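3-dehydroshikimate dehydratase (Pseudomonas putida, PDB 5HMQ) catalyses the metal-dependent dehydration of 3-dehydroshikimate to protocatechuate, a step in the bacterial breakdown of quinate and shikimate. Local coordinates at residues T95-A106 with L131-R142; L166-L174 with V204-R212. All blocks are in the same frame, centred on the assembly; numbering follows the deposited sequence.

Contact 1. Residues T95-A106 with L131-R142. With MG (magnesium ion), chain K.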
loop_
_atom_site.group_PDB
_atom_site.type_symbol
_atom_site.label_atom_id
_atom_site.label_comp_id
_atom_site.label_asym_id
_atom_site.label_seq_id
_atom_site.Cartn_x
_atom_site.Cartn_y
_atom_site.Cartn_z
ATOM N N THR C 95 -32.100 -3.868 9.943
ATOM C CA THR C 95 -31.339 -3.925 11.180
ATOM C C THR C 95 -32.137 -3.230 12.276
ATOM O O THR C 95 -33.020 -2.412 12.001
ATOM C CB THR C 95 -29.955 -3.274 11.020
ATOM O OG1 THR C 95 -29.143 -3.569 12.164
ATOM C CG2 THR C 95 -30.077 -1.762 10.871
ATOM N N ASP C 96 -31.839 -3.573 13.529
ATOM C CA ASP C 96 -32.616 -3.064 14.651
ATOM C C ASP C 96 -31.772 -2.336 15.691
ATOM O O ASP C 96 -32.300 -1.961 16.744
ATOM C CB ASP C 96 -33.393 -4.206 15.318
ATOM C CG ASP C 96 -32.535 -5.029 16.264
ATOM O OD1 ASP C 96 -31.337 -5.229 15.973
ATOM O OD2 ASP C 96 -33.061 -5.475 17.306
ATOM N N LEU C 97 -30.488 -2.106 15.425
ATOM C CA LEU C 97 -29.594 -1.502 16.406
ATOM C C LEU C 97 -28.826 -0.359 15.765
ATOM O O LEU C 97 -28.272 -0.512 14.672
ATOM C CB LEU C 97 -28.623 -2.541 16.978
ATOM C CG LEU C 97 -27.634 -2.039 18.033
ATOM C CD1 LEU C 97 -28.364 -1.495 19.253
ATOM C CD2 LEU C 97 -26.668 -3.146 18.434
ATOM N N VAL C 98 -28.791 0.782 16.453
ATOM C CA VAL C 98 -28.053 1.954 16.003
ATOM C C VAL C 98 -27.111 2.389 17.117
ATOM O O VAL C 98 -27.477 2.371 18.297
ATOM C CB VAL C 98 -28.997 3.108 15.594
ATOM C CG1 VAL C 98 -29.975 3.431 16.710
ATOM C CG2 VAL C 98 -28.202 4.347 15.184
ATOM N N LEU C 99 -25.888 2.755 16.741
ATOM C CA LEU C 99 -24.890 3.222 17.693
ATOM C C LEU C 99 -25.015 4.730 17.862
ATOM O O LEU C 99 -24.998 5.478 16.880
ATOM C CB LEU C 99 -23.480 2.849 17.227
ATOM C CG LEU C 99 -22.273 3.144 18.131
ATOM C CD1 LEU C 99 -21.162 2.147 17.850
ATOM C CD2 LEU C 99 -21.748 4.565 17.958
ATOM N N VAL C 100 -25.142 5.169 19.108
ATOM C CA VAL C 100 -25.145 6.581 19.459
ATOM C C VAL C 100 -23.854 6.851 20.217
ATOM O O VAL C 100 -23.644 6.313 21.311
ATOM C CB VAL C 100 -26.373 6.964 20.297
ATOM C CG1 VAL C 100 -26.238 8.384 20.829
ATOM C CG2 VAL C 100 -27.647 6.816 19.476
ATOM N N CYS C 101 -22.978 7.666 19.636
ATOM C CA CYS C 101 -21.721 8.003 20.286
ATOM C C CYS C 101 -21.875 9.302 21.067
ATOM O O CYS C 101 -22.607 10.211 20.666
ATOM C CB CYS C 101 -20.582 8.116 19.268
ATOM S SG CYS C 101 -20.949 9.091 17.795
ATOM N N SER C 102 -21.177 9.373 22.197
ATOM C CA SER C 102 -21.391 10.456 23.146
ATOM C C SER C 102 -21.113 11.813 22.508
ATOM O O SER C 102 -20.311 11.941 21.579
ATOM C CB SER C 102 -20.507 10.257 24.380
ATOM O OG SER C 102 -19.141 10.136 24.023
ATOM N N ASN C 103 -21.801 12.832 23.021
ATOM C CA ASN C 103 -21.742 14.168 22.445
ATOM C C ASN C 103 -20.331 14.739 22.533
ATOM O O ASN C 103 -19.631 14.562 23.533
ATOM C CB ASN C 103 -22.725 15.090 23.171
ATOM C CG ASN C 103 -23.203 16.237 22.304
ATOM O OD1 ASN C 103 -22.414 16.868 21.599
ATOM N ND2 ASN C 103 -24.498 16.524 22.363
ATOM N N VAL C 104 -19.919 15.437 21.479
ATOM C CA VAL C 104 -18.617 16.093 21.447
ATOM C C VAL C 104 -18.717 17.607 21.342
ATOM O O VAL C 104 -17.681 18.284 21.440
ATOM C CB VAL C 104 -17.736 15.548 20.302
ATOM C CG1 VAL C 104 -17.544 14.048 20.447
ATOM C CG2 VAL C 104 -18.348 15.888 18.948
ATOM N N GLN C 105 -19.912 18.163 21.152
ATOM C CA GLN C 105 -20.051 19.608 21.028
ATOM C C GLN C 105 -19.584 20.301 22.303
ATOM O O GLN C 105 -19.761 19.795 23.415
ATOM C CB GLN C 105 -21.506 19.976 20.736
ATOM C CG GLN C 105 -22.056 19.362 19.458
ATOM C CD GLN C 105 -21.308 19.811 18.219
ATOM O OE1 GLN C 105 -21.047 20.999 18.030
ATOM N NE2 GLN C 105 -20.964 18.857 17.362
ATOM N N ALA C 106 -18.982 21.479 22.135
ATOM C CA ALA C 106 -18.462 22.207 23.288
ATOM C C ALA C 106 -19.582 22.801 24.130
ATOM O O ALA C 106 -19.443 22.916 25.352
ATOM C CB ALA C 106 -17.500 23.303 22.829
ATOM N N LEU C 131 -36.932 -0.888 17.815
ATOM C CA LEU C 131 -35.507 -0.731 17.569
ATOM C C LEU C 131 -34.779 -0.529 18.893
ATOM O O LEU C 131 -35.391 -0.374 19.953
ATOM C CB LEU C 131 -35.245 0.435 16.607
ATOM C CG LEU C 131 -36.056 0.352 15.306
ATOM C CD1 LEU C 131 -35.886 1.607 14.467
ATOM C CD2 LEU C 131 -35.689 -0.889 14.504
ATOM N N ARG C 132 -33.449 -0.535 18.819
ATOM C CA ARG C 132 -32.594 -0.500 19.995
ATOM C C ARG C 132 -31.531 0.581 19.849
ATOM O O ARG C 132 -31.031 0.841 18.751
ATOM C CB ARG C 132 -31.952 -1.878 20.188
ATOM C CG ARG C 132 -32.971 -2.971 20.496
ATOM C CD ARG C 132 -32.427 -4.364 20.207
ATOM N NE ARG C 132 -31.182 -4.682 20.891
ATOM C CZ ARG C 132 -30.182 -5.347 20.320
ATOM N NH1 ARG C 132 -30.286 -5.743 19.058
ATOM N NH2 ARG C 132 -29.080 -5.611 21.004
ATOM N N ILE C 133 -31.182 1.201 20.974
ATOM C CA ILE C 133 -30.139 2.218 21.036
ATOM C C ILE C 133 -28.939 1.629 21.764
ATOM O O ILE C 133 -29.072 1.122 22.884
ATOM C CB ILE C 133 -30.622 3.497 21.744
ATOM C CG1 ILE C 133 -31.844 4.088 21.044
ATOM C CG2 ILE C 133 -29.504 4.529 21.796
ATOM C CD1 ILE C 133 -31.574 4.584 19.651
ATOM N N GLY C 134 -27.773 1.690 21.127
ATOM C CA GLY C 134 -26.530 1.339 21.785
ATOM C C GLY C 134 -25.665 2.563 22.012
ATOM O O GLY C 134 -25.260 3.225 21.053
ATOM N N TYR C 135 -25.376 2.874 23.273
ATOM C CA TYR C 135 -24.695 4.107 23.649
ATOM C C TYR C 135 -23.203 3.835 23.814
ATOM O O TYR C 135 -22.810 2.985 24.619
ATOM C CB TYR C 135 -25.298 4.668 24.938
ATOM C CG TYR C 135 -24.841 6.061 25.312
ATOM C CD1 TYR C 135 -24.705 7.056 24.350
ATOM C CD2 TYR C 135 -24.574 6.388 26.635
ATOM C CE1 TYR C 135 -24.298 8.336 24.698
ATOM C CE2 TYR C 135 -24.166 7.660 26.991
ATOM C CZ TYR C 135 -24.031 8.630 26.020
ATOM O OH TYR C 135 -23.627 9.897 26.381
ATOM N N GLU C 136 -22.382 4.554 23.050
ATOM C CA GLU C 136 -20.932 4.392 23.058
ATOM C C GLU C 136 -20.275 5.692 23.496
ATOM O O GLU C 136 -20.637 6.769 23.011
ATOM C CB GLU C 136 -20.408 3.999 21.672
ATOM C CG GLU C 136 -18.887 3.924 21.584
ATOM C CD GLU C 136 -18.378 3.987 20.156
ATOM O OE1 GLU C 136 -17.630 3.075 19.744
ATOM O OE2 GLU C 136 -18.744 4.944 19.442
ATOM N N ALA C 137 -19.311 5.591 24.405
ATOM C CA ALA C 137 -18.526 6.742 24.833
ATOM C C ALA C 137 -17.330 6.917 23.906
ATOM O O ALA C 137 -16.524 5.994 23.740
ATOM C CB ALA C 137 -18.050 6.578 26.275
ATOM N N LEU C 138 -17.226 8.088 23.289
ATOM C CA LEU C 138 -15.996 8.466 22.615
ATOM C C LEU C 138 -14.980 8.921 23.652
ATOM O O LEU C 138 -15.326 9.616 24.611
ATOM C CB LEU C 138 -16.253 9.577 21.598
ATOM C CG LEU C 138 -17.264 9.250 20.499
ATOM C CD1 LEU C 138 -17.492 10.458 19.602
ATOM C CD2 LEU C 138 -16.812 8.051 19.682
ATOM N N ALA C 139 -13.720 8.519 23.464
ATOM C CA ALA C 139 -12.672 8.891 24.410
ATOM C C ALA C 139 -12.506 10.400 24.535
ATOM O O ALA C 139 -11.939 10.868 25.526
ATOM C CB ALA C 139 -11.343 8.253 24.004
ATOM N N TRP C 140 -12.989 11.170 23.559
ATOM C CA TRP C 140 -12.935 12.625 23.598
ATOM C C TRP C 140 -14.314 13.252 23.791
ATOM O O TRP C 140 -14.522 14.411 23.417
ATOM C CB TRP C 140 -12.283 13.162 22.322
ATOM C CG TRP C 140 -12.917 12.639 21.073
ATOM C CD1 TRP C 140 -13.934 13.211 20.368
ATOM C CD2 TRP C 140 -12.576 11.432 20.380
ATOM N NE1 TRP C 140 -14.247 12.435 19.277
ATOM C CE2 TRP C 140 -13.431 11.334 19.266
ATOM C CE3 TRP C 140 -11.630 10.422 20.597
ATOM C CZ2 TRP C 140 -13.366 10.273 18.362
ATOM C CZ3 TRP C 140 -11.569 9.368 19.703
ATOM C CH2 TRP C 140 -12.431 9.302 18.598
ATOM N N GLY C 141 -15.258 12.505 24.360
ATOM C CA GLY C 141 -16.572 13.064 24.626
ATOM C C GLY C 141 -16.510 14.239 25.583
ATOM O O GLY C 141 -15.689 14.285 26.500
ATOM N N ARG C 142 -17.404 15.205 25.359
ATOM C CA ARG C 142 -17.411 16.416 26.177
ATOM C C ARG C 142 -17.766 16.123 27.631
ATOM O O ARG C 142 -17.125 16.647 28.548
ATOM C CB ARG C 142 -18.372 17.444 25.584
ATOM C CG ARG C 142 -18.441 18.707 26.404
ATOM C CD ARG C 142 -17.231 19.592 26.208
ATOM N NE ARG C 142 -17.421 20.875 26.878
ATOM C CZ ARG C 142 -17.330 21.045 28.195
ATOM N NH1 ARG C 142 -17.051 20.015 28.987
ATOM N NH2 ARG C 142 -17.518 22.246 28.725
HETATM MG MG MG K . -16.468 2.623 18.105
HETATM O O HOH W 1 -18.051 3.239 16.996
HETATM O O HOH W 2 -15.731 4.444 17.865
#

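Contact 2. Residues L166-L174 with V204-R212. With MG (magnesium ion), chain K.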
loop_
_atom_site.group_PDB
_atom_site.type_symbol
_atom_site.label_atom_id
_atom_site.label_comp_id
_atom_site.label_asym_id
_atom_site.label_seq_id
_atom_site.Cartn_x
_atom_site.Cartn_y
_atom_site.Cartn_z
ATOM N N LEU C 166 -19.540 -1.223 23.733
ATOM C CA LEU C 166 -18.168 -1.159 24.212
ATOM C C LEU C 166 -17.201 -1.150 23.035
ATOM O O LEU C 166 -17.365 -1.912 22.076
ATOM C CB LEU C 166 -17.848 -2.336 25.139
ATOM C CG LEU C 166 -18.674 -2.441 26.423
ATOM C CD1 LEU C 166 -18.402 -3.758 27.136
ATOM C CD2 LEU C 166 -18.389 -1.264 27.342
ATOM N N ASP C 167 -16.185 -0.295 23.130
ATOM C CA ASP C 167 -15.177 -0.119 22.091
ATOM C C ASP C 167 -13.812 -0.198 22.757
ATOM O O ASP C 167 -13.473 0.660 23.579
ATOM C CB ASP C 167 -15.366 1.224 21.371
ATOM C CG ASP C 167 -14.374 1.445 20.238
ATOM O OD1 ASP C 167 -13.156 1.248 20.437
ATOM O OD2 ASP C 167 -14.820 1.833 19.137
ATOM N N SER C 168 -13.030 -1.218 22.393
ATOM C CA SER C 168 -11.778 -1.479 23.098
ATOM C C SER C 168 -10.806 -0.311 22.988
ATOM O O SER C 168 -10.055 -0.045 23.934
ATOM C CB SER C 168 -11.128 -2.760 22.574
ATOM O OG SER C 168 -10.785 -2.641 21.207
ATOM N N PHE C 169 -10.801 0.407 21.863
ATOM C CA PHE C 169 -9.871 1.524 21.740
ATOM C C PHE C 169 -10.254 2.664 22.674
ATOM O O PHE C 169 -9.398 3.216 23.374
ATOM C CB PHE C 169 -9.796 2.031 20.299
ATOM C CG PHE C 169 -8.830 3.173 20.127
ATOM C CD1 PHE C 169 -9.216 4.479 20.391
ATOM C CD2 PHE C 169 -7.521 2.934 19.742
ATOM C CE1 PHE C 169 -8.321 5.519 20.267
ATOM C CE2 PHE C 169 -6.624 3.975 19.606
ATOM C CZ PHE C 169 -7.026 5.269 19.865
ATOM N N HIS C 170 -11.534 3.046 22.687
ATOM C CA HIS C 170 -11.956 4.179 23.506
ATOM C C HIS C 170 -11.686 3.932 24.984
ATOM O O HIS C 170 -11.422 4.880 25.732
ATOM C CB HIS C 170 -13.440 4.474 23.277
ATOM C CG HIS C 170 -13.743 5.047 21.928
ATOM N ND1 HIS C 170 -13.147 6.198 21.456
ATOM C CD2 HIS C 170 -14.581 4.630 20.949
ATOM C CE1 HIS C 170 -13.606 6.464 20.246
ATOM N NE2 HIS C 170 -14.476 5.528 19.915
ATOM N N THR C 171 -11.742 2.674 25.420
ATOM C CA THR C 171 -11.463 2.358 26.815
ATOM C C THR C 171 -9.962 2.281 27.082
ATOM O O THR C 171 -9.463 2.891 28.033
ATOM C CB THR C 171 -12.145 1.044 27.201
ATOM O OG1 THR C 171 -13.567 1.209 27.135
ATOM C CG2 THR C 171 -11.749 0.631 28.613
ATOM N N LEU C 172 -9.228 1.532 26.259
ATOM C CA LEU C 172 -7.815 1.292 26.530
ATOM C C LEU C 172 -6.915 2.464 26.144
ATOM O O LEU C 172 -5.813 2.577 26.690
ATOM C CB LEU C 172 -7.352 0.020 25.817
ATOM C CG LEU C 172 -8.024 -1.275 26.285
ATOM C CD1 LEU C 172 -7.400 -2.489 25.613
ATOM C CD2 LEU C 172 -7.945 -1.400 27.799
ATOM N N SER C 173 -7.353 3.338 25.231
ATOM C CA SER C 173 -6.538 4.502 24.892
ATOM C C SER C 173 -6.435 5.473 26.060
ATOM O O SER C 173 -5.437 6.190 26.183
ATOM C CB SER C 173 -7.108 5.220 23.669
ATOM O OG SER C 173 -8.399 5.741 23.938
ATOM N N LEU C 174 -7.452 5.516 26.915
ATOM C CA LEU C 174 -7.426 6.294 28.141
ATOM C C LEU C 174 -6.880 5.502 29.320
ATOM O O LEU C 174 -6.991 5.960 30.462
ATOM C CB LEU C 174 -8.831 6.804 28.463
ATOM C CG LEU C 174 -9.517 7.625 27.372
ATOM C CD1 LEU C 174 -11.001 7.741 27.657
ATOM C CD2 LEU C 174 -8.896 9.005 27.289
ATOM N N VAL C 204 -5.934 11.723 21.460
ATOM C CA VAL C 204 -6.665 10.466 21.318
ATOM C C VAL C 204 -7.549 10.482 20.078
ATOM O O VAL C 204 -7.774 9.438 19.453
ATOM C CB VAL C 204 -7.464 10.169 22.602
ATOM C CG1 VAL C 204 -8.102 8.801 22.522
ATOM C CG2 VAL C 204 -6.547 10.239 23.811
ATOM N N LEU C 205 -8.040 11.657 19.682
ATOM C CA LEU C 205 -8.860 11.747 18.478
ATOM C C LEU C 205 -8.049 11.408 17.234
ATOM O O LEU C 205 -8.497 10.633 16.382
ATOM C CB LEU C 205 -9.463 13.147 18.357
ATOM C CG LEU C 205 -10.204 13.445 17.050
ATOM C CD1 LEU C 205 -11.661 13.064 17.115
ATOM C CD2 LEU C 205 -10.058 14.915 16.694
ATOM N N GLU C 206 -6.845 11.973 17.118
ATOM C CA GLU C 206 -5.981 11.639 15.990
ATOM C C GLU C 206 -5.424 10.228 16.123
ATOM O O GLU C 206 -5.233 9.537 15.115
ATOM C CB GLU C 206 -4.844 12.656 15.887
ATOM C CG GLU C 206 -5.287 14.114 15.908
ATOM C CD GLU C 206 -5.899 14.569 14.597
ATOM O OE1 GLU C 206 -5.677 13.898 13.564
ATOM O OE2 GLU C 206 -6.601 15.604 14.599
ATOM N N TRP C 207 -5.159 9.791 17.357
ATOM C CA TRP C 207 -4.746 8.414 17.610
ATOM C C TRP C 207 -5.786 7.423 17.101
ATOM O O TRP C 207 -5.441 6.416 16.471
ATOM C CB TRP C 207 -4.502 8.241 19.112
ATOM C CG TRP C 207 -3.929 6.928 19.560
ATOM C CD1 TRP C 207 -3.486 5.904 18.775
ATOM C CD2 TRP C 207 -3.722 6.515 20.915
ATOM N NE1 TRP C 207 -3.027 4.872 19.561
ATOM C CE2 TRP C 207 -3.162 5.224 20.879
ATOM C CE3 TRP C 207 -3.961 7.111 22.157
ATOM C CZ2 TRP C 207 -2.835 4.519 22.036
ATOM C CZ3 TRP C 207 -3.638 6.410 23.304
ATOM C CH2 TRP C 207 -3.082 5.128 23.236
ATOM N N SER C 208 -7.068 7.697 17.355
ATOM C CA SER C 208 -8.126 6.808 16.884
ATOM C C SER C 208 -8.311 6.905 15.378
ATOM O O SER C 208 -8.615 5.900 14.726
ATOM C CB SER C 208 -9.442 7.138 17.588
ATOM O OG SER C 208 -10.504 6.348 17.084
ATOM N N ARG C 209 -8.119 8.098 14.814
ATOM C CA ARG C 209 -8.399 8.315 13.399
ATOM C C ARG C 209 -7.468 7.505 12.506
ATOM O O ARG C 209 -7.907 6.936 11.500
ATOM C CB ARG C 209 -8.275 9.807 13.072
ATOM C CG ARG C 209 -8.349 10.127 11.587
ATOM C CD ARG C 209 -8.396 11.628 11.308
ATOM N NE ARG C 209 -9.662 12.259 11.677
ATOM C CZ ARG C 209 -9.765 13.297 12.502
ATOM N NH1 ARG C 209 -8.674 13.825 13.043
ATOM N NH2 ARG C 209 -10.954 13.811 12.779
ATOM N N HIS C 210 -6.185 7.419 12.864
ATOM C CA HIS C 210 -5.182 6.912 11.941
ATOM C C HIS C 210 -4.531 5.593 12.337
ATOM O O HIS C 210 -3.967 4.927 11.464
ATOM C CB HIS C 210 -4.064 7.948 11.749
ATOM C CG HIS C 210 -4.533 9.257 11.194
ATOM N ND1 HIS C 210 -4.982 9.400 9.898
ATOM C CD2 HIS C 210 -4.600 10.489 11.752
ATOM C CE1 HIS C 210 -5.316 10.660 9.686
ATOM N NE2 HIS C 210 -5.094 11.343 10.795
ATOM N N PHE C 211 -4.570 5.193 13.609
ATOM C CA PHE C 211 -3.735 4.081 14.057
ATOM C C PHE C 211 -4.492 2.867 14.576
ATOM O O PHE C 211 -3.861 1.960 15.132
ATOM C CB PHE C 211 -2.733 4.568 15.104
ATOM C CG PHE C 211 -1.751 5.558 14.562
ATOM C CD1 PHE C 211 -0.615 5.123 13.904
ATOM C CD2 PHE C 211 -1.973 6.916 14.680
ATOM C CE1 PHE C 211 0.291 6.023 13.384
ATOM C CE2 PHE C 211 -1.067 7.823 14.164
ATOM C CZ PHE C 211 0.067 7.374 13.515
ATOM N N ARG C 212 -5.809 2.808 14.418
ATOM C CA ARG C 212 -6.518 1.589 14.779
ATOM C C ARG C 212 -6.099 0.456 13.847
ATOM O O ARG C 212 -5.867 0.668 12.655
ATOM C CB ARG C 212 -8.029 1.798 14.705
ATOM C CG ARG C 212 -8.641 2.436 15.935
ATOM C CD ARG C 212 -10.149 2.531 15.791
ATOM N NE ARG C 212 -10.760 3.327 16.850
ATOM C CZ ARG C 212 -11.906 3.020 17.449
ATOM N NH1 ARG C 212 -12.569 1.926 17.100
ATOM N NH2 ARG C 212 -12.389 3.807 18.401
HETATM MG MG MG K . -16.468 2.623 18.105
HETATM O O HOH W 2 -15.731 4.444 17.865
HETATM O O HOH W 1 -18.051 3.239 16.996
#

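Contact 1. Residues T95-A106 with L131-R142
L99 lays its methyl groups against the carboxylate of E136, with CD2 of L99 3.4 Å from OE2 of E136. E136 sets CG anti to its backbone N (chi1 175°) and runs on extended, which carries OE1 to the magnesium ion at 2.1 Å. The other oxygen, OE2, has CD2 of L99 and CB of C101 as apolar neighbours. D167, Q193 and E241 complete the protein ligands, and two waters also bind the ion. C101 also meets L138: its CB touches CG of L138.

Strands 97-101 and 132-136 are neighbouring parallel strands of the TIM barrel, joined by helix 112-128 in a beta-alpha-beta unit. Backbone bonds alternate between them from R132 N to D96 O through to S102 N to E136 O. L97, L99, C101 and E136 point to the barrel interior. V98, V100, I133 and Y135 point to the helices. There V98 and I133 lie side by side, with CG1 of V98 3.5 Å from CD1 of I133, and CG2 of V100 meets CG2 of I133. L122 of helix 112-128 packs on V100 and I133.

At the N-terminal end, R132 bends at chi3 and bridges to D96. NH1 of R132 reaches OD2 of D96 at 3.3 Å in a nearly straight bond (170°), on the syn side but somewhat out of the carboxylate plane. The two flat groups are turned 48° apart. CB of L97 lies over one face of the guanidinium.

Beyond the C-terminal ends, OG of S102 accepts from L138 N at 2.9 Å and also bonds to V144 O. CG1 of V104 touches CD1 of L138 and CD1 of W140, both at 3.7 Å. R142 N then bonds to N103 O at 3.0 Å, just after the type I turn L138-G141.

Contact 2. Residues L166-L174 with V204-R212
D167 and R212 meet from opposite directions beside the magnesium ion. OD2 of D167 binds the metal at 2.1 Å and takes both end nitrogens of R212. NH1 of R212 comes to the syn lone pair of OD2 of D167 at 3.0 Å. NH2 of R212 reaches the same OD2 at 3.2 Å, from above the carboxylate plane. The planes of the two groups stand 76° apart. The positive charge of R212 probably offsets some of the negative charge gathered at the ion.

H170 lies next to this pair. NH2 of R212 sits over one face of the H170 ring, toward the rim, while NE2 of H170 is hydrogen-bonded to a metal-bound water at 2.6 Å.

Several groups hold the guanidinium in place. CB of F169 covers one of its faces. NE of R212 donates to OG of S208 at 3.0 Å, and NH1 has a second acceptor in E241 O. The carboxylate of D167 is itself positioned as the N-cap of helix 168-172, where OD1 takes weak bonds from the backbone N of F169 and H170.

Further out, F169 extends with CG anti to its backbone N (chi1 -179°) and points its ring edge at the face of the five-membered ring of W207, CZ of F169 nearest CG of W207. This T-shaped pair has its planes at 79°. CE1 of F169 also presses on CB of S208 at 3.3 Å. CB of S173 makes a CH-pi contact over the six-membered ring of W207. OG of S173 donates to F169 O and also touches CG1 of V204.

A metal-ligand aspartate at the C-terminal end of strand 162-167, backed by an arginine from the segment after the next strand, belongs to the divalent metal site of this xylose isomerase-like TIM barrel.

In the fold
Both contacts lie in the xylose isomerase-like TIM barrel, with centres about 15 Å apart. Contact 1 closes before contact 2 opens along the chain. Strand 132-136 of contact 1 and strand 162-167 of contact 2 are neighbours in the eight-stranded parallel sheet. Each supplies one ligand, E136 and D167, to the same magnesium ion, and the two metal-bound waters are common to both. The loop after strand 132-136 packs on contact 2: L138 and W140 touch H170, and W140 touches L205. Helix 204-211 links the barrel to the second subunit, where E206 bridges to R597 of that chain, while R212 just after the helix reaches the metal ligand D167.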